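Local atomic coordinates of DUF1818 domain-containing protein (Prochlorococcus marinus, PDB entry 2IT9), a protein that is of unknown function but may bind DNA. Residues I12-S17 / F21-G26; E44-L49 / W86-I91; E48-Y53 / A117-W122; D65-L70 / L76-G81. All coordinates share one frame; numbering follows the deposited sequence. Where two conformers were deposited one is given.

Contact 1: I12-S17 / F21-G26; sequences IIFDSS and FSTLIG
I12 to D15 run against T23 to G26 as adjacent antiparallel strands of a beta hairpin, 4.6 Å apart at the closest approach of their axes and at 167° between directions, with I13 and L24 as a hydrogen-bonded pair and I12–I25 and F14–T23 as non-hydrogen-bonded pairs. I13 N gives its hydrogen to L24 O at 2.8 Å, and L24 N answers to I13 O at 2.7 Å. D15 N extends the pattern to S22 O at 2.9 Å, although S22 and T23 share L34 as partner on the next strand, a classic beta bulge. On one face I13 and L24 lie side by side, I13 CD1 4.0 Å from L24 CD2. On the other, with CG anti to the backbone N (chi1 173°), the F14 ring in one of its two conformers approaches S22, while T23 OG1 stands at the ring edge; I12, on this same face, packs against W39. The D15 carboxylate turns to its own chain and closes an Asx turn: D15 OD1 accepts S17 OG at 2.7 Å and S17 N at 3.0 Å, both from the same face of its plane. With a leucine in place of D15, the hydroxyl and amide of S17 would probably lose this shared acceptor and the turn its tie. Backbone bonds thus set the pairing, whereas the carboxylate fixes the chain as it leaves the strand.

Contact 2: E44-L49 / W86-I91; sequences EVVMEL and WNLRLI
L88 meets V46 and L49 where helix 36-56 packs on one face of the antiparallel sheet of strands 65-72, 75-82, 85-92 and 102-106, one half of a chain whose order, four strands then a helix, twice over, is consistent with the Whirly-type fold of PC4-like relatives. The tight part is small and wholly apolar. Both methyls of L88 are used: CD2 rests 3.9 Å from V46 CG2, and CD1 turns to L49. With CG set anti to the backbone N (chi1 -176°), the L88 side chain extends from the strand toward the helix, and its forked end spreads over two helix residues one turn apart. The backbones stay well separated, V46 CA and L88 CA being 8.8 Å apart, so side chains alone make the join, burying 177 Å² in total. W86 and L90 flank L88 on the same face and add to the covered surface, but at longer range: W86 CH2 lies 4.6 Å from V46 CG1, and L90 CD2 lies 4.7 Å from V46 CG2. W86 is held by its own bond from NE1 to N112 of helix 110-120, and L90 packs on A77 of the neighbouring strand.

The looser side carries N87, R89 and I91, which alternate onto the face of the strand turned from the helix, where R89 pairs with E103 in a salt bridge. On the helix, E44 points elsewhere and is bridged to R72. The second apolar touch, which completes the grip on L88, runs from L49 CD1 to L88 CD1 at 4.1 Å.

Contact 3: E48-Y53 / A117-W122; sequences ELCDQY and AMRSMW
R119 and D51 make the charged part of this contact, a salt bridge between the two helices of the chain. R119 NH2 stands 3.3 Å from D51 OD1, and the carboxylate and guanidinium planes differ by only 10°; D51 OD1 also lies at the edge of the guanidinium, near its plane, rather than over a face. The hydrogen bond within this bridge is nevertheless weak, since the angle at the hydrogen is only 123°; the attraction is probably more electrostatic than directional. Both residues are exposed, which is likely to screen it further.

The second kind of interaction is plain packing. C50 SG lies 4.0 Å from the same R119 NH2 and approaches the guanidinium obliquely. C50, unlike the charged pair, is buried, which places the guanidinium at the boundary between surface and interior. One nitrogen thus carries both touches, and the two segments bury no more than 83 Å² between them.

The span is bridged by side-chain length. The CA atoms of C50 and R119 are 11.4 Å apart, and R119 covers the gap with a chain extended from CG to NE. Backbone bonding remains within each helix, as in Y53 N to L49 O at 2.8 Å.

R119 also packs on M47, one turn back from D51 along helix 36-56, while M118 beside it faces L42 and V46. The contact is thus the exposed margin of a broader apolar seam between helices 36-56 and 110-120, with strands 2-7 and 10-15 lying beyond A117 and M121.

Contact 4: D65-L70 / L76-G81; sequences DITLEL and LAILNG
T67 and N80 lie side by side and point the same way from a beta hairpin, strands 65-72 and 75-82, at one edge of the four-stranded sheet within this chain; the axes of segments 65-70 and 76-81 come within 4.7 Å at 170°. They form a non-hydrogen-bonded backbone pair, and their side chains supply the polar link instead: T67 OG1 donates to N80 OD1 at 2.8 Å. The hydroxyl stands above the amide's carbonyl plane, 40° out of it, so the bond is short but not aimed at a lone pair. N80 has CG anti to its carbonyl carbon (chi1 -87°), which lays the amide along the threonine. A leucine in place of N80 would remove OD1, and the T67 hydroxyl and water 1, which also donates to OD1, would probably both lose an acceptor, leaving the hydroxyl freer to turn.

E69 and I78 repeat the parallel arrangement on the same face, with the aliphatic part of the glutamate doing the touching: E69 CG is 3.9 Å from I78 CG1. Between the two pairs, I78 CG2 meets T67 CG2 at 4.0 Å, so the row continues diagonally. L76, in one of its two conformers, comes across E69 at an angle and adds apolar cover.

The opposite face carries I66, L68, L70, A77 and L79. Here L68 CD1 and L79 CD2 are 4.3 Å apart, a looser touch, and L68 and A77 also pack on L49 of helix 36-56. Reciprocal backbone bonds join I66 with G81, L68 with L79 and L70 with A77. Near the strand ends, water 1 bridges the hairpin, donating to I66 O at 3.0 Å and to N80 OD1 at 2.6 Å.

Overall arrangement
Contacts 2, 3 and 4 cluster around helix 36-56. Contacts 2 and 3 share E48 and L49, with centres 9 Å apart, and meet where W86 CD1 lies 3.3 Å from Y53 CE2. Contacts 2 and 4 are closer still, 7 Å between centres, since strands 75-82 and 85-92 are neighbours in one sheet; L49 CD1 then joins contact 3 to contact 4 through A77 CB at 3.5 Å. Contact 1 belongs to the other sheet, 25 Å from contact 4 between centres and on the opposite side of the chain's centre from it. It reaches the rest through contact 3, where I12 CG2 packs 3.7 Å from M121 SE.

Contact 1: I12-S17 / F21-G26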
# COMPACT_ATOMS: atom_id res chain seq x y z
N ILE A 12 3.27 -12.31 -1.70
CA ILE A 12 2.41 -12.51 -2.85
C ILE A 12 1.49 -13.67 -2.50
O ILE A 12 1.96 -14.68 -2.03
CB ILE A 12 3.18 -12.88 -4.10
CG1 ILE A 12 4.25 -11.83 -4.38
CG2 ILE A 12 2.27 -13.03 -5.28
CD1 ILE A 12 4.94 -12.12 -5.66
N ILE A 13 0.18 -13.50 -2.72
CA ILE A 13 -0.76 -14.52 -2.36
C ILE A 13 -1.78 -14.73 -3.47
O ILE A 13 -2.29 -13.75 -4.01
CB ILE A 13 -1.58 -14.22 -1.03
CG1 ILE A 13 -0.66 -13.78 0.11
CG2 ILE A 13 -2.51 -15.48 -0.68
CD1 ILE A 13 -1.34 -13.35 1.35
N PHE A 14 -2.00 -15.98 -3.84
CA PHE A 14 -3.05 -16.30 -4.80
C PHE A 14 -4.11 -17.11 -4.05
O PHE A 14 -3.78 -18.08 -3.33
CB PHE A 14 -2.53 -17.11 -5.98
CG PHE A 14 -3.61 -17.60 -6.89
CD1 PHE A 14 -4.34 -16.70 -7.67
CD2 PHE A 14 -3.92 -18.96 -7.00
CE1 PHE A 14 -5.35 -17.14 -8.51
CE2 PHE A 14 -4.92 -19.39 -7.85
CZ PHE A 14 -5.63 -18.48 -8.61
N ASP A 15 -5.38 -16.72 -4.21
CA ASP A 15 -6.51 -17.37 -3.58
C ASP A 15 -7.47 -17.81 -4.70
O ASP A 15 -8.18 -16.99 -5.28
CB ASP A 15 -7.18 -16.42 -2.59
CG ASP A 15 -8.37 -17.05 -1.90
OD1 ASP A 15 -8.78 -18.18 -2.22
OD2 ASP A 15 -8.90 -16.40 -0.98
N SER A 16 -7.47 -19.11 -4.99
CA SER A 16 -8.29 -19.65 -6.09
C SER A 16 -9.79 -19.55 -5.82
O SER A 16 -10.56 -19.71 -6.73
CB SER A 16 -7.91 -21.09 -6.41
OG SER A 16 -8.36 -21.98 -5.39
N SER A 17 -10.21 -19.27 -4.59
CA SER A 17 -11.65 -19.14 -4.29
C SER A 17 -12.25 -17.76 -4.68
O SER A 17 -13.48 -17.60 -4.72
CB SER A 17 -11.92 -19.40 -2.81
OG SER A 17 -11.48 -18.33 -2.01
N PHE A 21 -10.61 -10.49 -7.57
CA PHE A 21 -9.36 -10.06 -7.01
C PHE A 21 -8.70 -11.26 -6.31
O PHE A 21 -8.66 -11.33 -5.08
CB PHE A 21 -9.65 -8.90 -6.07
CG PHE A 21 -10.16 -7.67 -6.78
CD1 PHE A 21 -9.31 -6.97 -7.64
CD2 PHE A 21 -11.46 -7.22 -6.59
CE1 PHE A 21 -9.75 -5.85 -8.32
CE2 PHE A 21 -11.92 -6.07 -7.26
CZ PHE A 21 -11.07 -5.40 -8.13
N SER A 22 -8.18 -12.16 -7.13
CA SER A 22 -7.60 -13.42 -6.67
C SER A 22 -6.10 -13.37 -6.31
O SER A 22 -5.58 -14.37 -5.83
CB SER A 22 -7.86 -14.48 -7.73
OG SER A 22 -7.30 -14.07 -8.96
N THR A 23 -5.43 -12.24 -6.54
CA THR A 23 -4.00 -12.09 -6.12
C THR A 23 -3.80 -10.93 -5.17
O THR A 23 -4.49 -9.92 -5.26
CB THR A 23 -3.09 -11.90 -7.37
OG1 THR A 23 -3.17 -13.08 -8.16
CG2 THR A 23 -1.65 -11.68 -7.00
N LEU A 24 -2.92 -11.12 -4.20
CA LEU A 24 -2.52 -10.02 -3.34
C LEU A 24 -1.02 -9.84 -3.46
O LEU A 24 -0.27 -10.81 -3.46
CB LEU A 24 -2.94 -10.31 -1.91
CG LEU A 24 -2.39 -9.39 -0.82
CD1 LEU A 24 -3.31 -9.39 0.37
CD2 LEU A 24 -0.96 -9.73 -0.39
N ILE A 25 -0.58 -8.59 -3.56
CA ILE A 25 0.84 -8.27 -3.45
C ILE A 25 1.00 -7.38 -2.24
O ILE A 25 0.11 -6.55 -1.91
CB ILE A 25 1.43 -7.62 -4.73
CG1 ILE A 25 0.66 -6.37 -5.12
CG2 ILE A 25 1.45 -8.63 -5.88
CD1 ILE A 25 1.37 -5.46 -6.14
N GLY A 26 2.10 -7.60 -1.51
CA GLY A 26 2.38 -6.84 -0.31
C GLY A 26 3.81 -6.38 -0.09
O GLY A 26 4.73 -7.07 -0.48

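Contact 2: E44-L49 / W86-I91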
# COMPACT_ATOMS: atom_id res chain seq x y z
N GLU A 44 4.81 -9.30 -16.42
CA GLU A 44 5.49 -9.03 -17.67
C GLU A 44 6.29 -7.71 -17.61
O GLU A 44 7.40 -7.63 -18.14
CB GLU A 44 4.46 -9.00 -18.78
CG GLU A 44 3.90 -10.40 -19.08
CD GLU A 44 2.77 -10.40 -20.07
OE1 GLU A 44 2.37 -9.30 -20.47
OE2 GLU A 44 2.27 -11.49 -20.44
N VAL A 45 5.73 -6.70 -16.95
CA VAL A 45 6.39 -5.40 -16.83
C VAL A 45 7.63 -5.50 -15.94
O VAL A 45 8.71 -5.00 -16.29
CB VAL A 45 5.39 -4.38 -16.26
CG1 VAL A 45 6.10 -3.12 -15.63
CG2 VAL A 45 4.35 -4.00 -17.34
N VAL A 46 7.46 -6.13 -14.79
CA VAL A 46 8.56 -6.29 -13.85
C VAL A 46 9.67 -7.14 -14.48
O VAL A 46 10.84 -6.76 -14.34
CB VAL A 46 8.07 -6.82 -12.52
CG1 VAL A 46 9.27 -7.19 -11.56
CG2 VAL A 46 7.16 -5.80 -11.85
N MSE A 47 9.32 -8.23 -15.18
CA MSE A 47 10.34 -9.08 -15.79
C MSE A 47 11.10 -8.28 -16.84
O MSE A 47 12.33 -8.40 -16.97
CB MSE A 47 9.77 -10.32 -16.47
CG MSE A 47 9.19 -11.48 -15.61
SE MSE A 47 10.32 -11.89 -14.07
CE MSE A 47 9.46 -10.76 -12.79
N GLU A 48 10.38 -7.48 -17.61
CA GLU A 48 11.02 -6.66 -18.63
C GLU A 48 11.98 -5.66 -18.03
O GLU A 48 13.11 -5.52 -18.53
CB GLU A 48 9.99 -5.93 -19.49
CG GLU A 48 10.67 -5.02 -20.45
CD GLU A 48 9.79 -4.45 -21.50
OE1 GLU A 48 8.65 -4.94 -21.66
OE2 GLU A 48 10.26 -3.51 -22.17
N LEU A 49 11.56 -4.97 -16.96
CA LEU A 49 12.45 -4.00 -16.31
C LEU A 49 13.65 -4.68 -15.66
O LEU A 49 14.81 -4.26 -15.88
CB LEU A 49 11.70 -3.18 -15.26
CG LEU A 49 10.76 -2.11 -15.76
CD1 LEU A 49 9.93 -1.63 -14.58
CD2 LEU A 49 11.52 -0.96 -16.35
N TRP A 86 18.32 -2.39 -6.74
CA TRP A 86 17.29 -1.53 -7.27
C TRP A 86 15.99 -1.54 -6.51
O TRP A 86 15.63 -2.54 -5.93
CB TRP A 86 16.99 -1.90 -8.72
CG TRP A 86 16.62 -3.37 -8.89
CD1 TRP A 86 17.47 -4.44 -8.88
CD2 TRP A 86 15.31 -3.91 -9.14
NE1 TRP A 86 16.77 -5.61 -9.03
CE2 TRP A 86 15.45 -5.31 -9.24
CE3 TRP A 86 14.04 -3.36 -9.25
CZ2 TRP A 86 14.38 -6.16 -9.46
CZ3 TRP A 86 12.97 -4.20 -9.48
CH2 TRP A 86 13.15 -5.59 -9.59
N ASN A 87 15.26 -0.41 -6.55
CA ASN A 87 13.95 -0.32 -5.93
C ASN A 87 12.92 -0.18 -7.05
O ASN A 87 13.25 0.04 -8.23
CB ASN A 87 13.84 0.82 -4.90
CG ASN A 87 14.11 2.18 -5.50
OD1 ASN A 87 13.68 2.48 -6.60
ND2 ASN A 87 14.81 3.01 -4.76
N LEU A 88 11.65 -0.33 -6.68
CA LEU A 88 10.57 -0.33 -7.65
C LEU A 88 9.33 0.36 -7.14
O LEU A 88 8.81 -0.00 -6.07
CB LEU A 88 10.21 -1.78 -8.04
CG LEU A 88 9.13 -1.95 -9.14
CD1 LEU A 88 9.67 -1.49 -10.45
CD2 LEU A 88 8.72 -3.38 -9.20
N ARG A 89 8.89 1.36 -7.90
CA ARG A 89 7.66 2.10 -7.62
C ARG A 89 6.66 1.70 -8.69
O ARG A 89 6.99 1.67 -9.87
CB ARG A 89 7.91 3.59 -7.66
CG ARG A 89 6.69 4.37 -7.28
CD ARG A 89 6.94 5.86 -7.29
NE ARG A 89 5.71 6.59 -6.98
CZ ARG A 89 5.45 7.82 -7.41
NH1 ARG A 89 6.31 8.48 -8.18
NH2 ARG A 89 4.30 8.40 -7.08
N LEU A 90 5.45 1.33 -8.26
CA LEU A 90 4.40 0.89 -9.16
C LEU A 90 3.18 1.81 -9.00
O LEU A 90 2.76 2.10 -7.88
CB LEU A 90 3.96 -0.51 -8.86
CG LEU A 90 5.02 -1.57 -9.12
CD1 LEU A 90 4.50 -2.87 -8.59
CD2 LEU A 90 5.30 -1.68 -10.60
N ILE A 91 2.66 2.27 -10.13
CA ILE A 91 1.43 3.05 -10.16
C ILE A 91 0.40 2.27 -10.96
O ILE A 91 0.58 2.05 -12.18
CB ILE A 91 1.65 4.41 -10.81
CG1 ILE A 91 2.89 5.11 -10.26
CG2 ILE A 91 0.38 5.28 -10.73
CD1 ILE A 91 2.89 5.35 -8.85

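Contact 3: E48-Y53 / A117-W122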
# COMPACT_ATOMS: atom_id res chain seq x y z
N GLU A 48 10.38 -7.48 -17.61
CA GLU A 48 11.02 -6.66 -18.63
C GLU A 48 11.98 -5.66 -18.03
O GLU A 48 13.11 -5.52 -18.53
CB GLU A 48 9.99 -5.93 -19.49
CG GLU A 48 10.67 -5.02 -20.45
CD GLU A 48 9.79 -4.45 -21.50
OE1 GLU A 48 8.65 -4.94 -21.66
OE2 GLU A 48 10.26 -3.51 -22.17
N LEU A 49 11.56 -4.97 -16.96
CA LEU A 49 12.45 -4.00 -16.31
C LEU A 49 13.65 -4.68 -15.66
O LEU A 49 14.81 -4.26 -15.88
CB LEU A 49 11.70 -3.18 -15.26
CG LEU A 49 10.76 -2.11 -15.76
CD1 LEU A 49 9.93 -1.63 -14.58
CD2 LEU A 49 11.52 -0.96 -16.35
N CYS A 50 13.39 -5.75 -14.92
CA CYS A 50 14.44 -6.50 -14.25
C CYS A 50 15.50 -6.97 -15.26
O CYS A 50 16.70 -6.69 -15.07
CB CYS A 50 13.86 -7.66 -13.37
SG CYS A 50 15.18 -8.55 -12.49
N ASP A 51 15.09 -7.58 -16.37
CA ASP A 51 16.05 -8.05 -17.35
C ASP A 51 16.89 -6.92 -17.92
O ASP A 51 18.10 -7.06 -18.10
CB ASP A 51 15.36 -8.80 -18.51
CG ASP A 51 14.77 -10.17 -18.09
OD1 ASP A 51 14.99 -10.64 -16.94
OD2 ASP A 51 14.06 -10.75 -18.93
N GLN A 52 16.23 -5.80 -18.25
CA GLN A 52 16.95 -4.66 -18.79
C GLN A 52 17.96 -4.08 -17.81
O GLN A 52 19.08 -3.74 -18.19
CB GLN A 52 16.00 -3.57 -19.17
CG GLN A 52 16.70 -2.50 -19.92
CD GLN A 52 15.77 -1.44 -20.34
OE1 GLN A 52 14.67 -1.32 -19.79
NE2 GLN A 52 16.18 -0.68 -21.38
N TYR A 53 17.54 -3.95 -16.55
CA TYR A 53 18.43 -3.50 -15.51
C TYR A 53 19.65 -4.41 -15.41
O TYR A 53 20.78 -3.93 -15.35
CB TYR A 53 17.71 -3.42 -14.18
CG TYR A 53 18.66 -3.40 -12.99
CD1 TYR A 53 19.31 -2.23 -12.61
CD2 TYR A 53 18.93 -4.55 -12.28
CE1 TYR A 53 20.21 -2.22 -11.53
CE2 TYR A 53 19.80 -4.55 -11.20
CZ TYR A 53 20.46 -3.40 -10.83
OH TYR A 53 21.35 -3.43 -9.75
N ALA A 117 9.95 -14.72 -6.66
CA ALA A 117 8.62 -15.29 -6.33
C ALA A 117 7.69 -15.18 -7.53
O ALA A 117 6.94 -16.10 -7.79
CB ALA A 117 7.99 -14.57 -5.12
N MSE A 118 7.71 -14.06 -8.24
CA MSE A 118 6.87 -13.87 -9.42
C MSE A 118 7.18 -14.90 -10.45
O MSE A 118 6.26 -15.47 -11.04
CB MSE A 118 7.08 -12.48 -10.03
CG MSE A 118 6.48 -11.42 -9.21
SE MSE A 118 6.78 -9.68 -10.03
CE MSE A 118 5.65 -8.66 -8.91
N ARG A 119 8.47 -15.13 -10.69
CA ARG A 119 8.88 -16.11 -11.69
C ARG A 119 8.49 -17.56 -11.37
O ARG A 119 8.33 -18.37 -12.28
CB ARG A 119 10.40 -16.09 -11.85
CG ARG A 119 10.98 -14.86 -12.49
CD ARG A 119 12.45 -15.12 -12.92
NE ARG A 119 13.00 -13.99 -13.68
CZ ARG A 119 13.95 -13.13 -13.27
NH1 ARG A 119 14.55 -13.27 -12.08
NH2 ARG A 119 14.34 -12.14 -14.09
N SER A 120 8.36 -17.90 -10.09
CA SER A 120 8.08 -19.27 -9.69
C SER A 120 6.72 -19.54 -9.08
O SER A 120 6.54 -20.61 -8.49
CB SER A 120 9.12 -19.66 -8.64
OG SER A 120 8.96 -18.87 -7.48
N MSE A 121 5.74 -18.64 -9.20
CA MSE A 121 4.45 -18.85 -8.49
C MSE A 121 3.78 -20.28 -8.60
O MSE A 121 3.23 -20.82 -7.62
CB MSE A 121 3.45 -17.76 -8.82
CG MSE A 121 3.65 -16.46 -8.12
SE MSE A 121 3.62 -16.40 -6.11
CE MSE A 121 1.77 -16.83 -5.55
N TRP A 122 3.85 -20.87 -9.80
CA TRP A 122 3.34 -22.22 -10.06
C TRP A 122 4.47 -23.27 -10.09
O TRP A 122 4.25 -24.39 -10.54
CB TRP A 122 2.57 -22.23 -11.39

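Contact 4: D65-L70 / L76-G81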
# COMPACT_ATOMS: atom_id res chain seq x y z
N ASP A 65 24.03 5.53 -11.46
CA ASP A 65 22.70 5.01 -11.34
C ASP A 65 21.94 5.03 -12.65
O ASP A 65 22.39 5.62 -13.63
CB ASP A 65 21.94 5.63 -10.16
CG ASP A 65 21.84 7.10 -10.23
OD1 ASP A 65 21.29 7.60 -11.22
OD2 ASP A 65 22.27 7.74 -9.24
N ILE A 66 20.81 4.34 -12.61
CA ILE A 66 19.91 4.23 -13.73
C ILE A 66 18.51 4.32 -13.23
O ILE A 66 18.18 3.87 -12.11
CB ILE A 66 20.11 2.90 -14.52
CG1 ILE A 66 19.31 2.89 -15.83
CG2 ILE A 66 19.74 1.69 -13.68
CD1 ILE A 66 19.77 3.90 -16.83
N THR A 67 17.68 4.92 -14.06
CA THR A 67 16.23 4.98 -13.85
C THR A 67 15.60 4.43 -15.14
O THR A 67 15.97 4.84 -16.27
CB THR A 67 15.74 6.45 -13.62
OG1 THR A 67 16.45 7.03 -12.52
CG2 THR A 67 14.21 6.49 -13.35
N LEU A 68 14.66 3.49 -14.98
CA LEU A 68 13.99 2.88 -16.13
C LEU A 68 12.52 2.96 -15.83
O LEU A 68 12.08 2.50 -14.79
CB LEU A 68 14.37 1.39 -16.25
CG LEU A 68 15.85 1.03 -16.46
CD1 LEU A 68 16.03 -0.47 -16.40
CD2 LEU A 68 16.30 1.59 -17.80
N GLU A 69 11.74 3.53 -16.75
CA GLU A 69 10.30 3.65 -16.54
C GLU A 69 9.61 2.91 -17.68
O GLU A 69 9.94 3.12 -18.86
CB GLU A 69 9.88 5.13 -16.54
CG GLU A 69 8.42 5.36 -16.39
CD GLU A 69 8.08 6.83 -16.45
OE1 GLU A 69 8.59 7.59 -15.60
OE2 GLU A 69 7.26 7.21 -17.31
N LEU A 70 8.58 2.14 -17.34
CA LEU A 70 7.83 1.40 -18.33
C LEU A 70 6.35 1.46 -17.97
O LEU A 70 5.96 1.07 -16.88
CB LEU A 70 8.27 -0.07 -18.34
CG LEU A 70 7.41 -1.04 -19.16
CD1 LEU A 70 7.32 -0.65 -20.61
CD2 LEU A 70 8.00 -2.49 -19.04
N LEU A 76 2.27 1.57 -14.46
CA LEU A 76 3.42 2.40 -14.74
C LEU A 76 4.44 2.03 -13.67
O LEU A 76 4.20 2.14 -12.44
CB LEU A 76 3.07 3.90 -14.80
CG LEU A 76 4.21 4.73 -15.39
CD1 LEU A 76 3.69 6.07 -15.98
CD2 LEU A 76 5.31 4.95 -14.38
N ALA A 77 5.57 1.51 -14.11
CA ALA A 77 6.57 1.07 -13.17
C ALA A 77 7.86 1.83 -13.31
O ALA A 77 8.28 2.06 -14.42
CB ALA A 77 6.83 -0.42 -13.39
N ILE A 78 8.48 2.18 -12.19
CA ILE A 78 9.72 2.96 -12.19
C ILE A 78 10.75 2.23 -11.37
O ILE A 78 10.58 2.02 -10.15
CB ILE A 78 9.47 4.37 -11.64
CG1 ILE A 78 8.35 5.09 -12.45
CG2 ILE A 78 10.76 5.20 -11.67
CD1 ILE A 78 7.70 6.15 -11.68
N LEU A 79 11.83 1.85 -12.04
CA LEU A 79 12.93 1.17 -11.42
C LEU A 79 14.06 2.19 -11.27
O LEU A 79 14.41 2.89 -12.23
CB LEU A 79 13.39 -0.00 -12.28
CG LEU A 79 14.61 -0.78 -11.82
CD1 LEU A 79 14.58 -2.20 -12.40
CD2 LEU A 79 15.92 -0.08 -12.14
N ASN A 80 14.60 2.27 -10.08
CA ASN A 80 15.77 3.11 -9.78
C ASN A 80 16.86 2.23 -9.17
O ASN A 80 16.62 1.50 -8.19
CB ASN A 80 15.42 4.20 -8.77
CG ASN A 80 14.87 5.44 -9.42
OD1 ASN A 80 15.63 6.27 -9.94
ND2 ASN A 80 13.56 5.63 -9.34
N GLY A 81 18.05 2.26 -9.73
CA GLY A 81 19.10 1.45 -9.13
C GLY A 81 20.49 1.83 -9.49
O GLY A 81 20.70 2.83 -10.14
O HOH W 1 18.24 5.98 -10.00